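Local coordinates for DR2417 (Deinococcus radiodurans, PDB 4XWW), which probably degrades and matures RNA as a 5'-3' exonuclease, possibly also cutting internally, with zinc bound in a metallo-beta-lactamase fold and two subunits forming a homodimer, at residues T18-P23 / I67-E72; D433-N436 / E441-V444; G322-A325 / K331-L334; E230-G235 / T339-S344. One frame throughout, in Å; residues are numbered along the deposited sequence. Where two conformers were deposited one is given.

Contact 1: T18-P23 / I67-E72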
loop_
_atom_site.group_PDB
_atom_site.type_symbol
_atom_site.label_atom_id
_atom_site.label_comp_id
_atom_site.label_asym_id
_atom_site.label_seq_id
_atom_site.Cartn_x
_atom_site.Cartn_y
_atom_site.Cartn_z
ATOM N N THR A 18 4.726 -32.760 -29.103
ATOM C CA THR A 18 3.799 -31.777 -28.565
ATOM C C THR A 18 4.392 -30.379 -28.575
ATOM O O THR A 18 5.610 -30.201 -28.618
ATOM C CB THR A 18 3.391 -32.118 -27.121
ATOM O OG1 THR A 18 4.566 -32.260 -26.311
ATOM C CG2 THR A 18 2.597 -33.409 -27.078
ATOM N N LEU A 19 3.515 -29.385 -28.553
ATOM C CA LEU A 19 3.931 -28.015 -28.337
ATOM C C LEU A 19 4.147 -27.857 -26.837
ATOM O O LEU A 19 3.353 -28.366 -26.050
ATOM C CB LEU A 19 2.871 -27.037 -28.857
ATOM C CG LEU A 19 3.167 -25.539 -28.784
ATOM C CD1 LEU A 19 4.308 -25.188 -29.712
ATOM C CD2 LEU A 19 1.919 -24.708 -29.111
ATOM N N GLU A 20 5.229 -27.196 -26.439
ATOM C CA GLU A 20 5.395 -26.810 -25.043
ATOM C C GLU A 20 5.181 -25.322 -24.976
ATOM O O GLU A 20 5.793 -24.570 -25.736
ATOM C CB GLU A 20 6.778 -27.178 -24.502
ATOM C CG GLU A 20 7.095 -28.677 -24.600
ATOM C CD GLU A 20 8.515 -29.009 -24.182
ATOM O OE1 GLU A 20 9.397 -28.127 -24.247
ATOM O OE2 GLU A 20 8.750 -30.169 -23.797
ATOM N N VAL A 21 4.275 -24.915 -24.105
ATOM C CA VAL A 21 4.115 -23.514 -23.772
ATOM C C VAL A 21 4.796 -23.332 -22.421
ATOM O O VAL A 21 4.383 -23.941 -21.437
ATOM C CB VAL A 21 2.639 -23.102 -23.696
ATOM C CG1 VAL A 21 2.511 -21.598 -23.383
ATOM C CG2 VAL A 21 1.930 -23.418 -24.986
ATOM N N ILE A 22 5.875 -22.558 -22.385
ATOM C CA ILE A 22 6.658 -22.417 -21.163
ATOM C C ILE A 22 6.718 -20.947 -20.756
ATOM O O ILE A 22 7.579 -20.206 -21.223
ATOM C CB ILE A 22 8.090 -22.987 -21.359
ATOM C CG1 ILE A 22 8.023 -24.396 -21.973
ATOM C CG2 ILE A 22 8.857 -22.974 -20.038
ATOM C CD1 ILE A 22 9.382 -24.977 -22.378
ATOM N N PRO A 23 5.776 -20.512 -19.909
ATOM C CA PRO A 23 5.846 -19.147 -19.367
ATOM C C PRO A 23 7.087 -18.974 -18.506
ATOM O O PRO A 23 7.311 -19.798 -17.617
ATOM C CB PRO A 23 4.574 -19.031 -18.531
ATOM C CG PRO A 23 4.222 -20.426 -18.168
ATOM C CD PRO A 23 4.642 -21.268 -19.349
ATOM N N ILE A 67 16.585 -16.261 -17.223
ATOM C CA ILE A 67 16.521 -16.810 -18.575
ATOM C C ILE A 67 17.398 -18.041 -18.727
ATOM O O ILE A 67 17.816 -18.372 -19.847
ATOM C CB ILE A 67 16.915 -15.767 -19.647
ATOM C CG1 ILE A 67 18.318 -15.215 -19.393
ATOM C CG2 ILE A 67 15.859 -14.657 -19.732
ATOM C CD1 ILE A 67 18.904 -14.476 -20.595
ATOM N N ASP A 68 17.656 -18.727 -17.610
ATOM C CA ASP A 68 18.400 -19.992 -17.628
ATOM C C ASP A 68 17.947 -20.895 -18.768
ATOM O O ASP A 68 18.773 -21.488 -19.470
ATOM C CB ASP A 68 18.233 -20.758 -16.314
ATOM C CG ASP A 68 18.631 -19.947 -15.102
ATOM O OD1 ASP A 68 18.264 -18.757 -15.033
ATOM O OD2 ASP A 68 19.303 -20.506 -14.209
ATOM N N TYR A 69 16.633 -21.005 -18.946
ATOM C CA TYR A 69 16.097 -21.890 -19.979
ATOM C C TYR A 69 16.552 -21.474 -21.377
ATOM O O TYR A 69 16.967 -22.318 -22.172
ATOM C CB TYR A 69 14.569 -21.933 -19.923
ATOM C CG TYR A 69 13.968 -22.880 -20.944
ATOM C CD1 TYR A 69 13.819 -24.233 -20.669
ATOM C CD2 TYR A 69 13.564 -22.418 -22.187
ATOM C CE1 TYR A 69 13.278 -25.098 -21.614
ATOM C CE2 TYR A 69 13.018 -23.256 -23.115
ATOM C CZ TYR A 69 12.872 -24.594 -22.832
ATOM O OH TYR A 69 12.337 -25.430 -23.793
ATOM N N LEU A 70 16.468 -20.179 -21.672
ATOM C CA LEU A 70 16.845 -19.664 -22.991
ATOM C C LEU A 70 18.331 -19.812 -23.257
ATOM O O LEU A 70 18.743 -20.061 -24.390
ATOM C CB LEU A 70 16.428 -18.193 -23.132
ATOM C CG LEU A 70 14.920 -17.958 -23.032
ATOM C CD1 LEU A 70 14.558 -16.488 -23.220
ATOM C CD2 LEU A 70 14.232 -18.803 -24.067
ATOM N N LEU A 71 19.141 -19.664 -22.212
ATOM C CA LEU A 71 20.579 -19.868 -22.341
ATOM C C LEU A 71 20.893 -21.309 -22.691
ATOM O O LEU A 71 21.756 -21.575 -23.520
ATOM C CB LEU A 71 21.295 -19.469 -21.050
ATOM C CG LEU A 71 21.176 -17.983 -20.717
ATOM C CD1 LEU A 71 21.599 -17.719 -19.283
ATOM C CD2 LEU A 71 22.030 -17.169 -21.684
ATOM N N GLU A 72 20.195 -22.240 -22.055
ATOM C CA GLU A 72 20.442 -23.649 -22.306
ATOM C C GLU A 72 20.112 -24.006 -23.748
ATOM O O GLU A 72 20.768 -24.850 -24.356
ATOM C CB GLU A 72 19.629 -24.528 -21.351
ATOM C CG GLU A 72 19.704 -26.007 -21.701
ATOM C CD GLU A 72 18.994 -26.895 -20.703
ATOM O OE1 GLU A 72 18.742 -26.433 -19.570
ATOM O OE2 GLU A 72 18.696 -28.059 -21.053
HETATM O O HOH W 1 11.733 -27.784 -23.218
#
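The CD1 methyl of Ile22 meets the phenol end of Tyr69, a small example of how a long aromatic side chain lets a helix reach a sheet whose backbone lies well away. The nearest pair of CA atoms, those of Ile22 and Tyr69, is 9.5 Å apart, and side chains bridge the gap. Tyr69 turns CG directly away from its backbone N (chi1 -178°), which sends the ring off helix 68-72 toward strand 19-23. Ile22 answers with a stretched ethyl branch (chi2 172°), carrying CD1 out to the phenol. Ile22 CD1 lies 3.5 Å from Tyr69 CZ and 3.3 Å from Tyr69 OH, the two side chains crossing at about a right angle, with the methyl approaching the ring obliquely.

The polar end of the ring is served by water. Glu20 reaches the same end of Tyr69 on an extended chain, yet Glu20 OE1 and Tyr69 OH remain 4.0 Å apart. One water closes the gap: it donates to Glu20 OE1 at 2.6 Å and is hydrogen-bonded to Tyr69 OH at 2.5 Å, lying at the ring edge and in its plane. The hydroxyl is thus packed by the Ile22 methyl and hydrogen-bonded to the water. Val448 touches both Ile22 and Tyr69, and His73 meets the tyrosine ring. Such packing of a helix on a central beta-sheet is characteristic of the layered metallo-beta-lactamase fold.

Contact 2: D433-N436 / E441-V444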
loop_
_atom_site.group_PDB
_atom_site.type_symbol
_atom_site.label_atom_id
_atom_site.label_comp_id
_atom_site.label_asym_id
_atom_site.label_seq_id
_atom_site.Cartn_x
_atom_site.Cartn_y
_atom_site.Cartn_z
ATOM N N ASP A 433 6.451 -23.468 -15.558
ATOM C CA ASP A 433 5.669 -24.650 -15.937
ATOM C C ASP A 433 5.915 -25.018 -17.394
ATOM O O ASP A 433 5.975 -24.142 -18.268
ATOM C CB ASP A 433 4.165 -24.426 -15.754
ATOM C CG ASP A 433 3.710 -24.569 -14.324
ATOM O OD1 ASP A 433 4.508 -25.004 -13.467
ATOM O OD2 ASP A 433 2.528 -24.259 -14.073
ATOM N N ILE A 434 6.046 -26.312 -17.659
ATOM C CA ILE A 434 5.999 -26.794 -19.031
ATOM C C ILE A 434 4.568 -27.221 -19.307
ATOM O O ILE A 434 4.094 -28.220 -18.764
ATOM C CB ILE A 434 6.961 -27.982 -19.286
ATOM C CG1 ILE A 434 8.383 -27.627 -18.859
ATOM C CG2 ILE A 434 6.927 -28.369 -20.746
ATOM C CD1 ILE A 434 9.284 -28.830 -18.708
ATOM N N VAL A 435 3.853 -26.448 -20.114
ATOM C CA VAL A 435 2.485 -26.814 -20.429
ATOM C C VAL A 435 2.482 -27.558 -21.759
ATOM O O VAL A 435 2.828 -26.997 -22.805
ATOM C CB VAL A 435 1.558 -25.587 -20.490
ATOM C CG1 VAL A 435 0.123 -26.023 -20.774
ATOM C CG2 VAL A 435 1.629 -24.802 -19.168
ATOM N N ASN A 436 2.118 -28.834 -21.720
ATOM C CA ASN A 436 2.106 -29.628 -22.940
ATOM C C ASN A 436 0.791 -29.529 -23.674
ATOM O O ASN A 436 -0.272 -29.707 -23.094
ATOM C CB ASN A 436 2.424 -31.087 -22.635
ATOM C CG ASN A 436 3.890 -31.381 -22.773
ATOM O OD1 ASN A 436 4.660 -31.179 -21.841
ATOM N ND2 ASN A 436 4.293 -31.821 -23.953
ATOM N N GLU A 441 -4.391 -32.984 -25.801
ATOM C CA GLU A 441 -3.534 -33.015 -24.623
ATOM C C GLU A 441 -3.366 -31.609 -24.095
ATOM O O GLU A 441 -3.164 -30.678 -24.864
ATOM C CB GLU A 441 -2.161 -33.617 -24.940
ATOM C CG GLU A 441 -1.223 -33.660 -23.724
ATOM C CD GLU A 441 0.102 -34.351 -24.011
ATOM O OE1 GLU A 441 0.267 -34.877 -25.131
ATOM O OE2 GLU A 441 0.973 -34.374 -23.110
ATOM N N PHE A 442 -3.444 -31.468 -22.782
ATOM C CA PHE A 442 -3.279 -30.173 -22.141
ATOM C C PHE A 442 -2.954 -30.420 -20.678
ATOM O O PHE A 442 -3.847 -30.638 -19.856
ATOM C CB PHE A 442 -4.544 -29.331 -22.301
ATOM C CG PHE A 442 -4.387 -27.888 -21.848
ATOM C CD1 PHE A 442 -3.363 -27.099 -22.365
ATOM C CD2 PHE A 442 -5.269 -27.322 -20.943
ATOM C CE1 PHE A 442 -3.217 -25.766 -21.973
ATOM C CE2 PHE A 442 -5.129 -25.994 -20.546
ATOM C CZ PHE A 442 -4.101 -25.220 -21.064
ATOM N N ARG A 443 -1.667 -30.417 -20.357
ATOM C CA ARG A 443 -1.237 -30.716 -18.996
ATOM C C ARG A 443 0.123 -30.112 -18.693
ATOM O O ARG A 443 0.912 -29.846 -19.596
ATOM C CB ARG A 443 -1.178 -32.233 -18.787
ATOM C CG ARG A 443 -0.232 -32.898 -19.751
ATOM C CD ARG A 443 -0.142 -34.404 -19.566
ATOM N NE ARG A 443 0.960 -34.936 -20.360
ATOM C CZ ARG A 443 2.162 -35.229 -19.872
ATOM N NH1 ARG A 443 2.419 -35.059 -18.583
ATOM N NH2 ARG A 443 3.107 -35.699 -20.677
ATOM N N VAL A 444 0.395 -29.912 -17.411
ATOM C CA VAL A 444 1.722 -29.513 -16.973
ATOM C C VAL A 444 2.582 -30.760 -16.808
ATOM O O VAL A 444 2.287 -31.607 -15.960
ATOM C CB VAL A 444 1.687 -28.744 -15.642
ATOM C CG1 VAL A 444 3.108 -28.353 -15.239
ATOM C CG2 VAL A 444 0.765 -27.500 -15.730
#
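Asn436 and Arg443 form a hydrogen-bonded antiparallel pair, and their two backbone bonds tie strands 433-436 and 441-444 together. Asn436 N donates to Arg443 O at 2.6 Å, while the return bond from Arg443 N to Asn436 O is longer, 3.2 Å. Next to it, Val435 and Val444 make a non-hydrogen-bonded pair, and CA-H...O contacts supplement the ladder, among them Val444 CA to Ile434 O at 3.2 Å.

The side chains sort by face. With Val435 and Val444 lies an apolar patch: Val435 CG1 points obliquely at the ring of Phe442, 3.6 Å from Phe442 CE1. Val444 CG1 rests 3.9 Å from Asp433 CG, so a methyl packs against a carboxylate whose OD2 is held by the backbone N of Lys430.

On the face of Asn436 and Arg443, Glu441, its chain fully stretched (chi2 176°), lies beside Asn436 and points the same way, the carboxylate and amide planes only 14° apart, with Glu441 OE2 3.6 Å from Asn436 CB. That oxygen also takes a salt bridge from Arg443 NE at 2.8 Å, met on its anti side and out of the carboxylate plane, a bond that would help fix both long side chains along their strand.

Farther out, Phe442 stacks on Phe398, and its carbonyl accepts from Arg425. The two strands form a beta hairpin at one end of the mixed sheet: 441-447 is the outermost strand within the chain, and 433-438 is followed inward by strand 19-23, with Val435 bonded through its backbone to Val21.

Contact 3: G322-A325 / K331-L334. With nucleotides of chain C.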
loop_
_atom_site.group_PDB
_atom_site.type_symbol
_atom_site.label_atom_id
_atom_site.label_comp_id
_atom_site.label_asym_id
_atom_site.label_seq_id
_atom_site.Cartn_x
_atom_site.Cartn_y
_atom_site.Cartn_z
ATOM N N GLY A 322 4.822 15.225 -8.278
ATOM C CA GLY A 322 5.438 15.169 -6.959
ATOM C C GLY A 322 6.147 16.439 -6.557
ATOM O O GLY A 322 5.957 16.954 -5.450
ATOM N N ARG A 323 6.958 16.980 -7.454
ATOM C CA ARG A 323 7.671 18.192 -7.116
ATOM C C ARG A 323 6.720 19.385 -6.980
ATOM O O ARG A 323 6.907 20.221 -6.099
ATOM C CB ARG A 323 8.762 18.466 -8.141
ATOM C CG ARG A 323 9.721 17.299 -8.254
ATOM C CD ARG A 323 11.064 17.727 -8.765
ATOM N NE ARG A 323 10.967 18.481 -10.009
ATOM C CZ ARG A 323 10.858 17.929 -11.215
ATOM N NH1 ARG A 323 10.819 16.609 -11.344
ATOM N NH2 ARG A 323 10.788 18.700 -12.291
ATOM N N LEU A 324 5.700 19.456 -7.830
ATOM C CA LEU A 324 4.675 20.497 -7.697
ATOM C C LEU A 324 3.968 20.413 -6.341
ATOM O O LEU A 324 3.778 21.440 -5.674
ATOM C CB LEU A 324 3.648 20.388 -8.838
ATOM C CG LEU A 324 4.160 20.746 -10.228
ATOM C CD1 LEU A 324 3.115 20.405 -11.270
ATOM C CD2 LEU A 324 4.499 22.213 -10.267
ATOM N N ALA A 325 3.610 19.190 -5.942
ATOM C CA ALA A 325 2.862 18.938 -4.712
ATOM C C ALA A 325 3.692 19.289 -3.486
ATOM O O ALA A 325 3.159 19.730 -2.466
ATOM C CB ALA A 325 2.412 17.487 -4.648
ATOM N N LYS A 331 10.586 25.711 -11.590
ATOM C CA LYS A 331 10.076 26.724 -12.504
ATOM C C LYS A 331 8.590 26.993 -12.358
ATOM O O LYS A 331 8.093 28.009 -12.841
ATOM C CB LYS A 331 10.370 26.329 -13.950
ATOM C CG LYS A 331 11.836 26.396 -14.333
ATOM C CD LYS A 331 12.048 25.692 -15.663
ATOM C CE LYS A 331 13.437 25.951 -16.222
ATOM N NZ LYS A 331 13.553 25.534 -17.654
ATOM N N ILE A 332 7.877 26.082 -11.707
ATOM C CA ILE A 332 6.438 26.222 -11.569
ATOM C C ILE A 332 6.039 26.095 -10.093
ATOM O O ILE A 332 6.559 25.252 -9.362
ATOM C CB ILE A 332 5.675 25.167 -12.414
ATOM C CG1 ILE A 332 6.134 25.179 -13.875
ATOM C CG2 ILE A 332 4.174 25.393 -12.333
ATOM C CD1 ILE A 332 5.708 23.923 -14.651
ATOM N N ALA A 333 5.103 26.929 -9.663
ATOM C CA ALA A 333 4.566 26.839 -8.313
ATOM C C ALA A 333 3.040 26.786 -8.316
ATOM O O ALA A 333 2.389 27.672 -8.860
ATOM C CB ALA A 333 5.051 28.014 -7.479
ATOM N N LEU A 334 2.478 25.744 -7.701
ATOM C CA LEU A 334 1.029 25.626 -7.565
ATOM C C LEU A 334 0.466 26.718 -6.658
ATOM O O LEU A 334 1.177 27.255 -5.801
ATOM C CB LEU A 334 0.650 24.253 -7.011
ATOM C CG LEU A 334 0.963 23.073 -7.940
ATOM C CD1 LEU A 334 0.399 21.788 -7.389
ATOM C CD2 LEU A 334 0.425 23.313 -9.335
ATOM P P U C 7 15.046 14.596 -14.074
ATOM O OP1 U C 7 13.920 14.937 -14.975
ATOM O OP2 U C 7 16.311 14.080 -14.648
ATOM O "O5'" U C 7 15.387 15.865 -13.177
ATOM C "C5'" U C 7 14.346 16.611 -12.524
ATOM C "C4'" U C 7 14.761 16.963 -11.114
ATOM O "O4'" U C 7 16.161 17.359 -11.110
ATOM C "C3'" U C 7 14.004 18.127 -10.487
ATOM O "O3'" U C 7 13.931 17.967 -9.076
ATOM C "C2'" U C 7 14.883 19.317 -10.849
ATOM O "O2'" U C 7 14.712 20.417 -9.980
ATOM C "C1'" U C 7 16.277 18.711 -10.694
ATOM N N1 U C 7 17.319 19.377 -11.497
ATOM C C2 U C 7 17.351 20.760 -11.479
ATOM O O2 U C 7 16.560 21.434 -10.842
ATOM N N3 U C 7 18.348 21.322 -12.237
ATOM C C4 U C 7 19.297 20.666 -12.990
ATOM O O4 U C 7 20.130 21.321 -13.621
ATOM C C5 U C 7 19.201 19.240 -12.955
ATOM C C6 U C 7 18.244 18.658 -12.223
HETATM O O HOH W 2 4.167 23.952 -6.064
#
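A single water takes the place of a direct backbone bond between Leu324 and Leu334, the unusual element in a contact otherwise made by aliphatic side chains. The water donates to Leu324 O at 2.6 Å and accepts from Leu334 N at 3.0 Å, so a helix carbonyl and a loop amide are both satisfied through it. No direct hydrogen bond links the two segments.

Around this bridge Leu334 packs against the base of Leu324. It directs its side chain toward the helix, and its CD1 lies 3.8 Å from Leu324 CB and equally close to the carbonyl oxygen of that residue. Leu324 also works with its far end. With CD1 extended away from the backbone (chi2 172°), the other branch, CD2, is turned to Ile332, where it touches CG2 at 3.8 Å, the two side chains running obliquely across each other. Leu324 is therefore touched at both its root and its tip, an instance of one residue meeting two alternate positions of a loop, Ile332 and Leu334; Ala333, between them, turns away.

The preceding helix residue, Arg323, has U7 of chain C beside it, but the modelled approach is too tight and its detail doubtful. Arg323 NH1 is held by the carbonyl of Met318. On the loop side, Lys331 forms a salt bridge with Glu296.

Within the beta-CASP domain, helix 320-326 and the loop leading to strand 339-342 pack on strand 240-243, where Phe241 touches Leu324, Ile332 and Leu334. Helix 351-364 completes the surroundings, its Leu361 meeting both Ala325 and Leu334.

Contact 4: E230-G235 / T339-S344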
loop_
_atom_site.group_PDB
_atom_site.type_symbol
_atom_site.label_atom_id
_atom_site.label_comp_id
_atom_site.label_asym_id
_atom_site.label_seq_id
_atom_site.Cartn_x
_atom_site.Cartn_y
_atom_site.Cartn_z
ATOM N N GLU A 230 -13.151 16.906 -21.079
ATOM C CA GLU A 230 -13.458 18.185 -21.706
ATOM C C GLU A 230 -14.485 18.966 -20.887
ATOM O O GLU A 230 -14.368 20.186 -20.738
ATOM C CB GLU A 230 -13.952 17.993 -23.150
ATOM C CG GLU A 230 -14.166 19.334 -23.875
ATOM C CD GLU A 230 -14.193 19.201 -25.388
ATOM O OE1 GLU A 230 -14.495 18.099 -25.883
ATOM O OE2 GLU A 230 -13.885 20.198 -26.073
ATOM N N GLU A 231 -15.466 18.264 -20.316
ATOM C CA GLU A 231 -16.488 18.924 -19.515
ATOM C C GLU A 231 -15.865 19.568 -18.272
ATOM O O GLU A 231 -16.159 20.716 -17.952
ATOM C CB GLU A 231 -17.592 17.931 -19.120
ATOM C CG GLU A 231 -18.771 18.552 -18.353
ATOM C CD GLU A 231 -19.885 17.548 -18.064
ATOM O OE1 GLU A 231 -19.577 16.444 -17.567
ATOM O OE2 GLU A 231 -21.065 17.856 -18.348
ATOM N N ILE A 232 -14.992 18.833 -17.586
ATOM C CA ILE A 232 -14.290 19.365 -16.431
ATOM C C ILE A 232 -13.404 20.562 -16.798
ATOM O O ILE A 232 -13.484 21.623 -16.179
ATOM C CB ILE A 232 -13.457 18.254 -15.767
ATOM C CG1 ILE A 232 -14.401 17.208 -15.165
ATOM C CG2 ILE A 232 -12.516 18.843 -14.702
ATOM C CD1 ILE A 232 -13.742 15.882 -14.870
ATOM N N ILE A 233 -12.578 20.400 -17.825
ATOM C CA ILE A 233 -11.590 21.415 -18.169
ATOM C C ILE A 233 -12.270 22.689 -18.667
ATOM O O ILE A 233 -11.854 23.798 -18.310
ATOM C CB ILE A 233 -10.570 20.828 -19.177
ATOM C CG1 ILE A 233 -9.721 19.795 -18.411
ATOM C CG2 ILE A 233 -9.712 21.927 -19.828
ATOM C CD1 ILE A 233 -8.828 18.921 -19.261
ATOM N N LYS A 234 -13.345 22.538 -19.437
ATOM C CA LYS A 234 -14.113 23.694 -19.911
ATOM C C LYS A 234 -14.571 24.555 -18.739
ATOM O O LYS A 234 -14.647 25.785 -18.841
ATOM C CB LYS A 234 -15.317 23.229 -20.727
ATOM C CG LYS A 234 -16.194 24.348 -21.242
ATOM C CD LYS A 234 -17.280 23.778 -22.133
ATOM C CE LYS A 234 -18.192 24.875 -22.653
ATOM N NZ LYS A 234 -19.290 24.304 -23.482
ATOM N N GLY A 235 -14.837 23.903 -17.615
ATOM C CA GLY A 235 -15.286 24.587 -16.416
ATOM C C GLY A 235 -14.200 25.123 -15.493
ATOM O O GLY A 235 -14.513 25.814 -14.503
ATOM N N THR A 339 -6.199 23.839 -10.959
ATOM C CA THR A 339 -6.859 22.540 -10.953
ATOM C C THR A 339 -5.844 21.456 -11.282
ATOM O O THR A 339 -5.125 21.558 -12.279
ATOM C CB THR A 339 -8.032 22.501 -11.960
ATOM O OG1 THR A 339 -8.965 23.542 -11.624
ATOM C CG2 THR A 339 -8.751 21.162 -11.907
ATOM N N VAL A 340 -5.785 20.420 -10.448
ATOM C CA VAL A 340 -4.940 19.264 -10.757
ATOM C C VAL A 340 -5.805 18.039 -10.982
ATOM O O VAL A 340 -6.645 17.685 -10.147
ATOM C CB VAL A 340 -3.915 18.985 -9.658
ATOM C CG1 VAL A 340 -3.188 17.631 -9.936
ATOM C CG2 VAL A 340 -2.934 20.128 -9.602
ATOM N N ILE A 341 -5.629 17.409 -12.142
ATOM C CA ILE A 341 -6.404 16.226 -12.492
ATOM C C ILE A 341 -5.498 15.001 -12.511
ATOM O O ILE A 341 -4.500 14.968 -13.244
ATOM C CB ILE A 341 -7.072 16.366 -13.876
ATOM C CG1 ILE A 341 -8.013 17.578 -13.939
ATOM C CG2 ILE A 341 -7.800 15.071 -14.276
ATOM C CD1 ILE A 341 -8.398 17.963 -15.392
ATOM N N LEU A 342 -5.860 13.993 -11.725
ATOM C CA LEU A 342 -5.178 12.700 -11.768
ATOM C C LEU A 342 -5.948 11.774 -12.700
ATOM O O LEU A 342 -6.933 11.163 -12.297
ATOM C CB LEU A 342 -5.068 12.084 -10.361
ATOM C CG LEU A 342 -4.528 13.018 -9.279
ATOM C CD1 LEU A 342 -4.345 12.293 -7.916
ATOM C CD2 LEU A 342 -3.249 13.662 -9.702
ATOM N N SER A 343 -5.522 11.716 -13.963
ATOM C CA SER A 343 -6.175 10.883 -14.971
ATOM C C SER A 343 -5.561 9.487 -14.912
ATOM O O SER A 343 -4.876 9.060 -15.838
ATOM C CB SER A 343 -6.027 11.508 -16.364
ATOM O OG SER A 343 -6.831 10.850 -17.338
ATOM N N SER A 344 -5.828 8.791 -13.813
ATOM C CA SER A 344 -5.181 7.526 -13.469
ATOM C C SER A 344 -5.777 7.015 -12.162
ATOM O O SER A 344 -6.457 7.750 -11.460
ATOM C CB SER A 344 -3.669 7.686 -13.307
ATOM O OG SER A 344 -3.388 8.652 -12.320
#
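The parallel five-stranded sheet of the beta-CASP region carries a helix against strand 339-342, and Ile341 is the residue through which that strand meets Ile232 and Ile233 of helix 222-234. It illustrates aliphatic packing of a helix on a sheet: one methyl from the strand rests against two consecutive helix residues. All direct contact between segments 230-235 and 339-344 is aliphatic, with no hydrogen bond across it.

Ile341 points at the helix and does its touching with CD1 alone. That methyl lies 3.8 Å from Ile233 CG1 and 4.0 Å from Ile233 CD1, so it rests along the ethyl branch of Ile233, and the two side chains cross at about a right angle. Ile232 offers its other branch: CG2 approaches Ile341 CD1 at 4.3 Å, a looser touch. A near-straight chi2 of 165° in Ile341 projects CD1 well out from the strand. This reach matters because the backbones are distant, the closest CA atoms, of Ile233 and Thr339, being 8.7 Å apart.

Ser343 centres an inverse gamma turn, and its hydroxyl is bonded to Val376 O and Arg251 NH1. The side chain of Ile341 comes within about 8 Å of that of His377, a predicted substrate-binding residue.

Strand 339-342 runs between strands 240-243 and 367-369. Val369 of the latter touches both Ile232 and Ile341, placing helix 222-234 over this side of the sheet, while Val340 and Leu342 pack on helix 351-364.

How the contacts relate
From the N terminus, contact 1 closes first, joining the opening strand 19-23 to helix 68-72 across 43 intervening residues. Contact 4 then spans a loop of about a hundred residues between helix 222-234 and strand 339-342, and contact 3 is nested inside it, a short closure between helix 320-326 and the loop that follows. Contact 2 comes last, as a hairpin. Although it is far along the chain from contact 1, the two touch: strands 19-23 and 433-438 are neighbours in one sheet, so late residues complete the sheet begun by the first strand. Contacts 3 and 4 lie in the beta-CASP region, across the centre of the chain from this pair.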